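Local coordinates for protein cycloalternan-forming enzyme (Listeria monocytogenes serovar 1/2a, PDB 5F7U) that belongs to glycoside hydrolase family 31, building a TIM-barrel domain among several beta-rich domains and holding glycans and magnesium ions at separate sites, at residues S613-L618 / D735-Y740; G624-A629 / K717-Q722; P640-Y645 / A680-E685. The protein carries 1 engineered substitution. All coordinates share one frame; numbering follows the deposited sequence.

In the fold
Interactions 1 and 2 are neighbours, their centres about 11 Å apart, and together they join the TIM-barrel domain to the C-terminal domain of family 31. They touch directly: Leu-736 O and Gln-722 NE2 lie 2.9 Å apart in a probable hydrogen bond, and Tyr-740 packs against Met-720. Interaction 3 lies at the surface, its centre about 24 Å from that of interaction 1 and about 29 Å from that of interaction 2, and joins the start of helix 642-653 to the end of helix 675-682. Along the chain 3 is nested inside 2, and 2 inside 1. The side chains of Trp-628 and Gln-739 are about 13 Å and 14 Å from bound alpha-D-glucopyranose, so neither contact touches a glycan.

Interaction 1 of 3, residues S613-L618 / D735-Y740; sequences SLKAGL and DLDEQY
Leu-614 and Leu-618, one turn apart on helix 607-622, present their side chains to the loop that runs into strand 740-742, and Tyr-740 receives both. The apolar part of the contact is a three-residue cluster. Leu-614 reaches the ring with CD1, 3.7 Å from Tyr-740 CD2, while Leu-618 CD2 lies 3.7 Å from Tyr-740 CB, its side chain crossing that of the tyrosine at about a right angle. Both methyls approach the ring obliquely. Tyr-740 CG sits between its own backbone N and carbonyl carbon (chi1 52°), a rotation that brings ring atom CD2 to Leu-614. The tyrosine hydroxyl bonds Phe-654 O, and Met-720 packs on the Tyr-740 side chain and on Leu-618.

A second set of contacts is between aliphatic groups and the loop backbone. The other branch of Leu-614 ends with CD2 3.4 Å from Asp-737 O and 4.0 Å from Glu-738 CA, so one methyl of this leucine goes to the ring and the other to the loop backbone.

The polar part lies at the more exposed margin. Lys-615 and Asp-737 extend next to each other in the same direction; the lysine brings CE to 3.4 Å from Asp-737 OD2, but NZ stays 4.1 Å from that oxygen, beyond a salt bridge. A water closes the gap, donating to Asp-737 OD2 at 2.6 Å and accepting a weak bond from Lys-615 NZ at 3.1 Å. Lys-615 NZ also bonds Asp-258 O, so the ammonium has a second partner. The opposite charges probably still attract weakly.

An apolar helix face bordered by a lysine and an aspartate that share a water thus joins the helix that follows strand 597-599 and precedes strand 628-631 in the chain to the C-terminal beta domain, at the seam between that domain and the TIM barrel of a family 31 protein.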
loop_
_atom_site.group_PDB
_atom_site.type_symbol
_atom_site.label_atom_id
_atom_site.label_comp_id
_atom_site.label_asym_id
_atom_site.label_seq_id
_atom_site.Cartn_x
_atom_site.Cartn_y
_atom_site.Cartn_z
ATOM N N SER A 613 -3.883 1.812 10.055
ATOM C CA SER A 613 -4.252 1.250 8.758
ATOM C C SER A 613 -3.772 2.156 7.616
ATOM O O SER A 613 -3.228 1.674 6.615
ATOM C CB SER A 613 -5.777 1.081 8.668
ATOM O OG SER A 613 -6.257 0.184 9.660
ATOM N N LEU A 614 -3.973 3.460 7.773
ATOM C CA LEU A 614 -3.547 4.368 6.714
ATOM C C LEU A 614 -2.011 4.328 6.539
ATOM O O LEU A 614 -1.509 4.312 5.410
ATOM C CB LEU A 614 -4.106 5.783 6.932
ATOM C CG LEU A 614 -3.812 6.862 5.885
ATOM C CD1 LEU A 614 -4.069 6.370 4.453
ATOM C CD2 LEU A 614 -4.670 8.075 6.203
ATOM N N LYS A 615 -1.271 4.282 7.655
ATOM C CA LYS A 615 0.195 4.115 7.563
ATOM C C LYS A 615 0.581 2.833 6.833
ATOM O O LYS A 615 1.513 2.820 5.977
ATOM C CB LYS A 615 0.824 4.170 8.960
ATOM C CG LYS A 615 0.658 5.560 9.593
ATOM C CD LYS A 615 1.139 5.553 11.035
ATOM C CE LYS A 615 0.618 6.761 11.788
ATOM N NZ LYS A 615 1.050 6.744 13.236
ATOM N N ALA A 616 -0.159 1.765 7.123
ATOM C CA ALA A 616 0.084 0.467 6.499
ATOM C C ALA A 616 -0.141 0.537 4.983
ATOM O O ALA A 616 0.667 0.015 4.222
ATOM C CB ALA A 616 -0.817 -0.595 7.123
ATOM N N GLY A 617 -1.224 1.197 4.546
ATOM C CA GLY A 617 -1.492 1.339 3.100
ATOM C C GLY A 617 -0.465 2.206 2.387
ATOM O O GLY A 617 -0.046 1.890 1.266
ATOM N N LEU A 618 -0.036 3.276 3.046
ATOM C CA LEU A 618 0.915 4.196 2.432
ATOM C C LEU A 618 2.322 3.596 2.328
ATOM O O LEU A 618 3.008 3.776 1.324
ATOM C CB LEU A 618 0.956 5.543 3.187
ATOM C CG LEU A 618 -0.356 6.341 3.131
ATOM C CD1 LEU A 618 -0.276 7.603 4.001
ATOM C CD2 LEU A 618 -0.792 6.675 1.690
ATOM N N ASP A 735 6.453 14.053 5.999
ATOM C CA ASP A 735 6.000 13.187 7.083
ATOM C C ASP A 735 4.485 12.961 7.102
ATOM O O ASP A 735 3.967 12.286 8.002
ATOM C CB ASP A 735 6.460 13.749 8.441
ATOM C CG ASP A 735 7.981 13.830 8.571
ATOM O OD1 ASP A 735 8.701 12.871 8.236
ATOM O OD2 ASP A 735 8.463 14.857 9.056
ATOM N N LEU A 736 3.790 13.513 6.113
ATOM C CA LEU A 736 2.329 13.501 6.105
ATOM C C LEU A 736 1.772 12.089 6.032
ATOM O O LEU A 736 2.140 11.316 5.140
ATOM C CB LEU A 736 1.799 14.327 4.932
ATOM C CG LEU A 736 2.209 15.807 4.929
ATOM C CD1 LEU A 736 1.661 16.419 3.636
ATOM C CD2 LEU A 736 1.690 16.567 6.142
ATOM N N ASP A 737 0.893 11.769 6.981
ATOM C CA ASP A 737 0.308 10.429 7.033
ATOM C C ASP A 737 -1.205 10.446 7.176
ATOM O O ASP A 737 -1.810 9.410 7.467
ATOM C CB ASP A 737 0.978 9.604 8.151
ATOM C CG ASP A 737 0.865 10.250 9.513
ATOM O OD1 ASP A 737 0.167 11.294 9.669
ATOM O OD2 ASP A 737 1.543 9.747 10.434
ATOM N N GLU A 738 -1.824 11.619 6.973
ATOM C CA GLU A 738 -3.273 11.759 7.073
ATOM C C GLU A 738 -3.877 12.372 5.813
ATOM O O GLU A 738 -4.997 12.906 5.821
ATOM C CB GLU A 738 -3.679 12.535 8.341
ATOM C CG GLU A 738 -3.089 11.959 9.624
ATOM C CD GLU A 738 -3.602 12.616 10.906
ATOM O OE1 GLU A 738 -4.420 13.560 10.847
ATOM O OE2 GLU A 738 -3.207 12.135 12.002
ATOM N N GLN A 739 -3.134 12.259 4.718
ATOM C CA GLN A 739 -3.637 12.596 3.383
ATOM C C GLN A 739 -2.802 11.816 2.386
ATOM O O GLN A 739 -1.734 11.293 2.740
ATOM C CB GLN A 739 -3.532 14.096 3.097
ATOM C CG GLN A 739 -2.094 14.626 3.023
ATOM C CD GLN A 739 -2.070 16.128 2.805
ATOM O OE1 GLN A 739 -2.382 16.895 3.704
ATOM N NE2 GLN A 739 -1.691 16.545 1.605
ATOM N N TYR A 740 -3.256 11.769 1.139
ATOM C CA TYR A 740 -2.529 11.020 0.118
ATOM C C TYR A 740 -3.029 11.356 -1.260
ATOM O O TYR A 740 -4.086 11.994 -1.418
ATOM C CB TYR A 740 -2.687 9.507 0.355
ATOM C CG TYR A 740 -4.107 9.019 0.502
ATOM C CD1 TYR A 740 -4.891 8.680 -0.623
ATOM C CD2 TYR A 740 -4.679 8.867 1.783
ATOM C CE1 TYR A 740 -6.203 8.202 -0.469
ATOM C CE2 TYR A 740 -5.987 8.389 1.938
ATOM C CZ TYR A 740 -6.734 8.059 0.812
ATOM O OH TYR A 740 -8.028 7.574 0.975
HETATM O O HOH W 1 0.690 9.810 12.922
#

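Interaction 2 of 3, residues G624-A629 / K717-Q722; sequences GVSYWA and KSMMRQ
Met-719 leans over Ser-626 and reaches on to Tyr-627, and its side chain can be followed atom by atom. CB lies 3.8 Å from Ser-626 OG, and CG closes on the same oxygen at 3.6 Å. Beyond it SD comes to 3.7 Å from Tyr-627 CD1, a Met-aromatic contact in which the sulfur stands oblique to the ring, 70° off its normal. A turn about the CG-SD bond (chi3 79°) swings CE away from the tyrosine, leaving SD as the touching atom. The side chain also packs on Ile-705, Ala-709 and Thr-712 of helix 702-715.

The backbone of the same methionine is held too. Met-719 N donates to Ser-626 OG at 2.9 Å with an N-H...O angle of 152°, and this hydroxyl also bonds Thr-712 OG1. A water links Ser-626 O, at 2.8 Å, to Met-720 N, at 2.9 Å, though other acceptors compete for its protons. Further along, Met-720 CE meets Trp-628 CE3 at 3.7 Å, while the indole NE1 bonds Glu-255.

Buried methionines, aromatic rings and one bridging water thus pack the residues leading into barrel strand 628-631 against edge strand 720-721, at the interdomain seam where a family 31 TIM barrel meets the C-terminal beta domain.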
loop_
_atom_site.group_PDB
_atom_site.type_symbol
_atom_site.label_atom_id
_atom_site.label_comp_id
_atom_site.label_asym_id
_atom_site.label_seq_id
_atom_site.Cartn_x
_atom_site.Cartn_y
_atom_site.Cartn_z
ATOM N N GLY A 624 5.495 -1.173 -3.444
ATOM C CA GLY A 624 5.029 -1.825 -4.679
ATOM C C GLY A 624 3.765 -2.655 -4.496
ATOM O O GLY A 624 3.329 -3.339 -5.434
ATOM N N VAL A 625 3.168 -2.599 -3.305
ATOM C CA VAL A 625 1.910 -3.319 -3.033
ATOM C C VAL A 625 0.798 -2.265 -3.122
ATOM O O VAL A 625 0.525 -1.536 -2.167
ATOM C CB VAL A 625 1.933 -4.057 -1.670
ATOM C CG1 VAL A 625 0.587 -4.738 -1.389
ATOM C CG2 VAL A 625 3.045 -5.097 -1.670
ATOM N N SER A 626 0.193 -2.182 -4.302
ATOM C CA SER A 626 -0.739 -1.110 -4.646
ATOM C C SER A 626 -2.184 -1.517 -4.387
ATOM O O SER A 626 -2.989 -0.687 -3.980
ATOM C CB SER A 626 -0.546 -0.790 -6.131
ATOM O OG SER A 626 -1.471 0.173 -6.627
ATOM N N TYR A 627 -2.509 -2.791 -4.632
ATOM C CA TYR A 627 -3.903 -3.249 -4.479
ATOM C C TYR A 627 -4.126 -3.627 -3.032
ATOM O O TYR A 627 -4.136 -4.815 -2.665
ATOM C CB TYR A 627 -4.215 -4.420 -5.405
ATOM C CG TYR A 627 -4.093 -4.122 -6.896
ATOM C CD1 TYR A 627 -3.984 -2.799 -7.401
ATOM C CD2 TYR A 627 -4.076 -5.182 -7.806
ATOM C CE1 TYR A 627 -3.864 -2.575 -8.776
ATOM C CE2 TYR A 627 -3.980 -4.966 -9.174
ATOM C CZ TYR A 627 -3.870 -3.671 -9.657
ATOM O OH TYR A 627 -3.748 -3.491 -11.030
ATOM N N TRP A 628 -4.278 -2.588 -2.214
ATOM C CA TRP A 628 -4.277 -2.717 -0.762
ATOM C C TRP A 628 -5.672 -2.420 -0.201
ATOM O O TRP A 628 -6.329 -1.462 -0.625
ATOM C CB TRP A 628 -3.212 -1.783 -0.178
ATOM C CG TRP A 628 -3.201 -1.698 1.339
ATOM C CD1 TRP A 628 -2.422 -2.424 2.204
ATOM C CD2 TRP A 628 -3.991 -0.825 2.147
ATOM N NE1 TRP A 628 -2.692 -2.076 3.493
ATOM C CE2 TRP A 628 -3.657 -1.097 3.493
ATOM C CE3 TRP A 628 -4.953 0.172 1.862
ATOM C CZ2 TRP A 628 -4.221 -0.397 4.561
ATOM C CZ3 TRP A 628 -5.561 0.845 2.931
ATOM C CH2 TRP A 628 -5.169 0.572 4.262
ATOM N N ALA A 629 -6.078 -3.239 0.777
ATOM C CA ALA A 629 -7.363 -3.100 1.463
ATOM C C ALA A 629 -7.149 -2.998 2.958
ATOM O O ALA A 629 -6.086 -3.333 3.468
ATOM C CB ALA A 629 -8.243 -4.313 1.195
ATOM N N LYS A 717 3.103 2.628 -10.815
ATOM C CA LYS A 717 2.591 3.733 -10.015
ATOM C C LYS A 717 1.459 3.230 -9.121
ATOM O O LYS A 717 0.399 2.852 -9.608
ATOM C CB LYS A 717 2.080 4.858 -10.895
ATOM C CG LYS A 717 1.769 6.132 -10.129
ATOM C CD LYS A 717 1.975 7.295 -11.064
ATOM C CE LYS A 717 1.512 8.564 -10.427
ATOM N NZ LYS A 717 1.449 9.540 -11.546
ATOM N N SER A 718 1.689 3.221 -7.808
ATOM C CA SER A 718 0.652 2.746 -6.890
ATOM C C SER A 718 -0.569 3.648 -6.918
ATOM O O SER A 718 -0.465 4.834 -7.229
ATOM C CB SER A 718 1.212 2.644 -5.468
ATOM O OG SER A 718 2.218 1.633 -5.452
ATOM N N MET A 719 -1.729 3.074 -6.587
ATOM C CA MET A 719 -2.997 3.806 -6.637
ATOM C C MET A 719 -3.115 4.881 -5.560
ATOM O O MET A 719 -3.609 5.985 -5.820
ATOM C CB MET A 719 -4.166 2.835 -6.539
ATOM C CG MET A 719 -4.338 2.038 -7.825
ATOM S SD MET A 719 -5.441 0.646 -7.593
ATOM C CE MET A 719 -7.018 1.472 -7.666
ATOM N N MET A 720 -2.652 4.551 -4.354
ATOM C CA MET A 720 -2.737 5.477 -3.234
ATOM C C MET A 720 -1.323 5.753 -2.784
ATOM O O MET A 720 -0.611 4.801 -2.483
ATOM C CB MET A 720 -3.530 4.814 -2.103
ATOM C CG MET A 720 -3.623 5.666 -0.854
ATOM S SD MET A 720 -4.575 4.911 0.490
ATOM C CE MET A 720 -3.632 3.410 0.680
ATOM N N ARG A 721 -0.900 7.023 -2.750
ATOM C CA ARG A 721 0.517 7.332 -2.489
ATOM C C ARG A 721 0.707 8.418 -1.436
ATOM O O ARG A 721 0.002 9.420 -1.424
ATOM C CB ARG A 721 1.232 7.777 -3.791
ATOM C CG ARG A 721 1.199 6.744 -4.910
ATOM C CD ARG A 721 1.852 7.190 -6.229
ATOM N NE ARG A 721 1.359 8.498 -6.696
ATOM C CZ ARG A 721 0.121 8.739 -7.129
ATOM N NH1 ARG A 721 -0.226 9.976 -7.513
ATOM N NH2 ARG A 721 -0.776 7.750 -7.202
ATOM N N GLN A 722 1.719 8.222 -0.599
ATOM C CA GLN A 722 2.119 9.213 0.406
ATOM C C GLN A 722 2.632 10.436 -0.392
ATOM O O GLN A 722 3.183 10.277 -1.511
ATOM C CB GLN A 722 3.223 8.579 1.262
ATOM C CG GLN A 722 3.533 9.278 2.593
ATOM C CD GLN A 722 4.447 10.486 2.395
ATOM O OE1 GLN A 722 5.269 10.499 1.490
ATOM N NE2 GLN A 722 4.289 11.511 3.229
HETATM O O HOH W 2 -1.843 1.857 -3.597
#

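Interaction 3 of 3, residues P640-Y645 / A680-E685; sequences PTAELY and ARTGDE
Thr-682 OG1 is gripped twice at the end of helix 675-682: it accepts from Asp-684 N at 3.1 Å, with an N-H...O angle of 162°, and is hydrogen-bonded to Ala-678 O. The first bond makes an ST turn that carries the chain past Gly-683, whose positive phi ends the helix. With OG1 lodged between the backbone N and the carbonyl carbon (chi1 64°), the methyl branch is the one left to face the neighbouring segment. Thr-682 CG2 rests 3.7 Å from Pro-640 O and 3.8 Å from Ala-642 N, against the backbone just where helix 642-653 begins.

Ala-642 meets Asp-684 from the same opening turn. Its CB lies 3.8 Å from Asp-684 CB and 3.5 Å from Asp-684 OD2, an approach of methyl to carboxylate rather than a polar bond. The other carboxylate oxygen, Asp-684 OD1, bonds Thr-686 OG1. On the other segment Thr-641 is the N-cap, its OG1 accepting from Leu-644 N at 3.0 Å. Ile-687 of helix 687-700 packs on both Ala-642 and Thr-682.

Thr-641 OG1 and Thr-682 OG1 each find partners on their own side, so the contact rests on two methyls laid against backbone and carboxylate atoms. Such chemistry implies a small van der Waals contact between the N-capped start of helix 642-653 and the ST-turn end of helix 675-682; the charge of Asp-684 is probably favoured by the start of helix 687-700, which it caps.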
loop_
_atom_site.group_PDB
_atom_site.type_symbol
_atom_site.label_atom_id
_atom_site.label_comp_id
_atom_site.label_asym_id
_atom_site.label_seq_id
_atom_site.Cartn_x
_atom_site.Cartn_y
_atom_site.Cartn_z
ATOM N N PRO A 640 -17.890 0.034 16.119
ATOM C CA PRO A 640 -17.443 1.423 15.893
ATOM C C PRO A 640 -18.543 2.422 16.193
ATOM O O PRO A 640 -19.735 2.109 16.044
ATOM C CB PRO A 640 -17.088 1.449 14.397
ATOM C CG PRO A 640 -17.704 0.208 13.826
ATOM C CD PRO A 640 -17.661 -0.804 14.940
ATOM N N THR A 641 -18.152 3.617 16.628
ATOM C CA THR A 641 -19.121 4.691 16.757
ATOM C C THR A 641 -19.568 5.093 15.351
ATOM O O THR A 641 -18.881 4.794 14.363
ATOM C CB THR A 641 -18.485 5.915 17.429
ATOM O OG1 THR A 641 -17.379 6.359 16.631
ATOM C CG2 THR A 641 -17.953 5.551 18.823
ATOM N N ALA A 642 -20.685 5.812 15.270
ATOM C CA ALA A 642 -21.180 6.304 13.983
ATOM C C ALA A 642 -20.154 7.218 13.333
ATOM O O ALA A 642 -19.945 7.168 12.104
ATOM C CB ALA A 642 -22.509 7.020 14.163
ATOM N N GLU A 643 -19.501 8.031 14.164
ATOM C CA GLU A 643 -18.446 8.935 13.693
ATOM C C GLU A 643 -17.309 8.152 13.043
ATOM O O GLU A 643 -16.915 8.438 11.912
ATOM C CB GLU A 643 -17.897 9.761 14.865
ATOM C CG GLU A 643 -16.837 10.772 14.424
ATOM C CD GLU A 643 -16.073 11.383 15.581
ATOM O OE1 GLU A 643 -15.253 12.288 15.323
ATOM O OE2 GLU A 643 -16.294 10.976 16.747
ATOM N N LEU A 644 -16.771 7.157 13.751
ATOM C CA LEU A 644 -15.691 6.349 13.160
ATOM C C LEU A 644 -16.170 5.660 11.884
ATOM O O LEU A 644 -15.442 5.635 10.884
ATOM C CB LEU A 644 -15.141 5.303 14.146
ATOM C CG LEU A 644 -14.071 4.351 13.566
ATOM C CD1 LEU A 644 -12.816 5.070 13.033
ATOM C CD2 LEU A 644 -13.643 3.345 14.613
ATOM N N TYR A 645 -17.373 5.088 11.932
ATOM C CA TYR A 645 -17.882 4.361 10.780
ATOM C C TYR A 645 -17.935 5.292 9.550
ATOM O O TYR A 645 -17.521 4.895 8.460
ATOM C CB TYR A 645 -19.239 3.726 11.076
ATOM C CG TYR A 645 -19.643 2.744 9.994
ATOM C CD1 TYR A 645 -19.194 1.421 10.037
ATOM C CD2 TYR A 645 -20.443 3.152 8.910
ATOM C CE1 TYR A 645 -19.540 0.523 9.051
ATOM C CE2 TYR A 645 -20.785 2.254 7.910
ATOM C CZ TYR A 645 -20.324 0.946 7.988
ATOM O OH TYR A 645 -20.661 0.037 7.011
ATOM N N ALA A 680 -28.280 -0.187 12.659
ATOM C CA ALA A 680 -28.937 -0.948 13.735
ATOM C C ALA A 680 -28.194 -0.825 15.079
ATOM O O ALA A 680 -28.824 -0.520 16.099
ATOM C CB ALA A 680 -29.094 -2.413 13.336
ATOM N N ARG A 681 -26.870 -0.995 15.056
ATOM C CA ARG A 681 -26.039 -0.995 16.265
ATOM C C ARG A 681 -25.873 0.370 16.921
ATOM O O ARG A 681 -25.886 0.464 18.150
ATOM C CB ARG A 681 -24.649 -1.598 15.980
ATOM C CG ARG A 681 -24.648 -3.098 15.692
ATOM C CD ARG A 681 -25.075 -3.940 16.903
ATOM N NE ARG A 681 -24.248 -3.684 18.099
ATOM C CZ ARG A 681 -23.108 -4.298 18.404
ATOM N NH1 ARG A 681 -22.606 -5.243 17.627
ATOM N NH2 ARG A 681 -22.449 -3.956 19.509
ATOM N N THR A 682 -25.730 1.418 16.115
ATOM C CA THR A 682 -25.486 2.775 16.642
ATOM C C THR A 682 -26.770 3.574 16.832
ATOM O O THR A 682 -26.770 4.564 17.558
ATOM C CB THR A 682 -24.595 3.624 15.697
ATOM O OG1 THR A 682 -25.280 3.815 14.460
ATOM C CG2 THR A 682 -23.252 2.971 15.418
ATOM N N GLY A 683 -27.840 3.187 16.140
ATOM C CA GLY A 683 -29.087 3.949 16.145
ATOM C C GLY A 683 -29.042 5.175 15.252
ATOM O O GLY A 683 -30.003 5.935 15.213
ATOM N N ASP A 684 -27.936 5.379 14.532
ATOM C CA ASP A 684 -27.775 6.556 13.687
ATOM C C ASP A 684 -28.169 6.249 12.249
ATOM O O ASP A 684 -27.356 5.724 11.483
ATOM C CB ASP A 684 -26.331 7.099 13.750
ATOM C CG ASP A 684 -26.176 8.442 13.037
ATOM O OD1 ASP A 684 -27.087 8.867 12.275
ATOM O OD2 ASP A 684 -25.132 9.095 13.275
ATOM N N GLU A 685 -29.406 6.614 11.887
ATOM C CA GLU A 685 -29.950 6.332 10.557
ATOM C C GLU A 685 -29.177 7.025 9.426
ATOM O O GLU A 685 -29.166 6.535 8.298
ATOM C CB GLU A 685 -31.448 6.679 10.486
ATOM C CG GLU A 685 -32.326 5.698 11.272
ATOM C CD GLU A 685 -33.832 5.895 11.079
ATOM O OE1 GLU A 685 -34.284 6.501 10.069
ATOM O OE2 GLU A 685 -34.600 5.406 11.943
#